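Local coordinates for protein ORF98 PTP-2 (Cydia pomonella granulosis virus, PDB 6I28) that probably dephosphorylates tyrosine and serine/threonine residues of proteins, as a viral member of the dual-specificity phosphatase family, at residues A[87-92]-A[116-121]. Residues are numbered along the deposited sequence; the frame is centred on the assembly and turned at random. Where two conformers were deposited one is given.
Sequences NYLWLK and IYYIMR
Leu89 and Tyr118 face each other where helices 82-95 and 110-123 pack within the dual-specificity phosphatase fold, their short segments 87-92 and 116-121 crossing at -68° with axes 10.9 Å apart. The pair illustrates how a single long aromatic side chain can bridge two helices that stand too far apart for their backbones to touch. In this fold, helix 110-123 follows the strand 100-103 and the phosphate-binding loop, while helix 82-95 comes just before that strand; their packing belongs to the helical layer beside the sheet. Tyr118 swings its CG to the side remote from its own backbone nitrogen (chi1 -175°), which sends the ring across the gap to helix 82-95. Leu89 comes obliquely against that ring with two carbons: CB lies 3.8 Å from Tyr118 CE1, and the CD1 methyl sits 4.0 Å from Tyr118 CB, the leucine thus lying along the tyrosine from CB to CE1. Further out, the phenol reaches Trp90, whose side chain runs at about a right angle to it; Tyr118 OH lies 3.8 Å from Trp90 CD1 on the indole, approached obliquely and without a hydrogen bond, and 3.9 Å from Trp90 CA. Phe86, one turn before Trp90, also meets the Tyr118 ring and forms a cation-pi contact with Arg121. At the margin, Asn87 merely approaches Arg121, whose guanidinium is held by a salt bridge to Glu83 and, within its own helix, by Tyr117. There Arg121 NH1 donates to Tyr117 OH over 3.0 Å at 155°, the oxygen lying close to the guanidinium plane.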
# COMPACT_ATOMS: atom_id res chain seq x y z
N ASN A 87 -4.52 -1.13 9.66
CA ASN A 87 -5.85 -1.12 10.25
C ASN A 87 -6.79 -0.28 9.43
O ASN A 87 -7.96 -0.65 9.25
CB ASN A 87 -5.77 -0.64 11.66
CG ASN A 87 -5.18 -1.66 12.56
OD1 ASN A 87 -5.39 -2.84 12.38
ND2 ASN A 87 -4.42 -1.21 13.54
N TYR A 88 -6.31 0.83 8.86
CA TYR A 88 -7.14 1.61 7.95
C TYR A 88 -7.56 0.79 6.74
O TYR A 88 -8.75 0.70 6.39
CB TYR A 88 -6.38 2.85 7.53
CG TYR A 88 -7.16 3.77 6.64
CD1 TYR A 88 -8.05 4.70 7.17
CD2 TYR A 88 -7.02 3.71 5.26
CE1 TYR A 88 -8.72 5.53 6.33
CE2 TYR A 88 -7.70 4.56 4.43
CZ TYR A 88 -8.55 5.49 4.97
OH TYR A 88 -9.23 6.29 4.07
N LEU A 89 -6.60 0.10 6.12
CA LEU A 89 -6.98 -0.72 4.98
C LEU A 89 -7.99 -1.80 5.38
O LEU A 89 -8.98 -2.03 4.69
CB LEU A 89 -5.73 -1.37 4.42
CG LEU A 89 -4.73 -0.40 3.74
CD1 LEU A 89 -3.44 -1.22 3.53
CD2 LEU A 89 -5.20 0.18 2.47
N TRP A 90 -7.72 -2.50 6.48
CA TRP A 90 -8.57 -3.59 6.93
C TRP A 90 -10.00 -3.09 7.19
O TRP A 90 -10.97 -3.69 6.72
CB TRP A 90 -7.93 -4.25 8.15
CG TRP A 90 -8.47 -5.67 8.32
CD1 TRP A 90 -7.92 -6.84 7.81
CD2 TRP A 90 -9.65 -6.04 8.97
NE1 TRP A 90 -8.69 -7.90 8.13
CE2 TRP A 90 -9.77 -7.44 8.84
CE3 TRP A 90 -10.64 -5.33 9.66
CZ2 TRP A 90 -10.82 -8.13 9.37
CZ3 TRP A 90 -11.67 -6.01 10.17
CH2 TRP A 90 -11.77 -7.41 10.03
N LEU A 91 -10.15 -1.92 7.80
CA LEU A 91 -11.47 -1.44 8.13
C LEU A 91 -12.22 -0.92 6.89
O LEU A 91 -13.46 -1.09 6.80
CB LEU A 91 -11.37 -0.36 9.22
CG LEU A 91 -10.80 -0.83 10.56
CD1 LEU A 91 -10.34 0.36 11.43
CD2 LEU A 91 -11.86 -1.68 11.32
N LYS A 92 -11.50 -0.30 5.95
CA LYS A 92 -12.13 0.13 4.69
C LYS A 92 -12.52 -1.06 3.84
O LYS A 92 -13.60 -1.07 3.23
CB LYS A 92 -11.21 1.06 3.94
CG LYS A 92 -11.09 2.46 4.63
CD LYS A 92 -12.40 3.28 4.76
CE LYS A 92 -12.14 4.54 5.56
NZ LYS A 92 -13.40 5.35 5.63
N ILE A 116 2.17 -4.92 -0.20
CA ILE A 116 2.77 -6.23 0.05
C ILE A 116 2.52 -6.61 1.49
O ILE A 116 2.18 -7.76 1.79
CB ILE A 116 4.27 -6.21 -0.30
CG1 ILE A 116 4.51 -6.12 -1.81
CG2 ILE A 116 5.01 -7.45 0.30
CD1 ILE A 116 5.99 -6.04 -2.27
N TYR A 117 2.63 -5.65 2.41
CA TYR A 117 2.45 -5.95 3.82
C TYR A 117 1.00 -6.31 4.12
O TYR A 117 0.72 -7.26 4.87
CB TYR A 117 2.84 -4.74 4.67
CG TYR A 117 2.62 -4.99 6.16
CD1 TYR A 117 3.24 -6.00 6.82
CD2 TYR A 117 1.78 -4.19 6.89
CE1 TYR A 117 3.06 -6.23 8.20
CE2 TYR A 117 1.55 -4.37 8.25
CZ TYR A 117 2.18 -5.40 8.91
OH TYR A 117 1.99 -5.63 10.27
N TYR A 118 0.05 -5.56 3.55
CA TYR A 118 -1.33 -5.95 3.67
C TYR A 118 -1.59 -7.36 3.22
O TYR A 118 -2.29 -8.10 3.90
CB TYR A 118 -2.25 -4.97 2.94
CG TYR A 118 -3.69 -5.28 3.15
CD1 TYR A 118 -4.31 -4.84 4.31
CD2 TYR A 118 -4.44 -6.06 2.26
CE1 TYR A 118 -5.60 -5.13 4.57
CE2 TYR A 118 -5.81 -6.31 2.52
CZ TYR A 118 -6.36 -5.86 3.70
OH TYR A 118 -7.67 -6.09 4.06
N ILE A 119 -0.94 -7.81 2.11
CA ILE A 119 -1.15 -9.18 1.64
C ILE A 119 -0.43 -10.20 2.52
O ILE A 119 -0.99 -11.27 2.81
CB ILE A 119 -0.71 -9.22 0.16
CG1 ILE A 119 -1.71 -8.40 -0.71
CG2 ILE A 119 -0.55 -10.66 -0.36
CD1 ILE A 119 -1.37 -8.36 -2.16
N MET A 120 0.80 -9.89 2.98
CA MET A 120 1.50 -10.73 3.92
C MET A 120 0.68 -10.97 5.17
O MET A 120 0.52 -12.12 5.60
CB MET A 120 2.83 -10.09 4.33
CG MET A 120 3.84 -9.93 3.25
SD MET A 120 5.26 -8.97 3.80
CE MET A 120 5.72 -9.84 5.28
N ARG A 121 0.04 -9.94 5.69
CA ARG A 121 -0.58 -10.09 6.98
C ARG A 121 -2.00 -10.65 6.92
O ARG A 121 -2.39 -11.44 7.79
CB ARG A 121 -0.60 -8.72 7.68
CG ARG A 121 -1.28 -8.76 9.04
CD ARG A 121 -0.89 -7.53 9.85
NE ARG A 121 -1.80 -7.24 10.95
CZ ARG A 121 -1.62 -6.24 11.83
NH1 ARG A 121 -0.56 -5.46 11.75
NH2 ARG A 121 -2.50 -6.03 12.78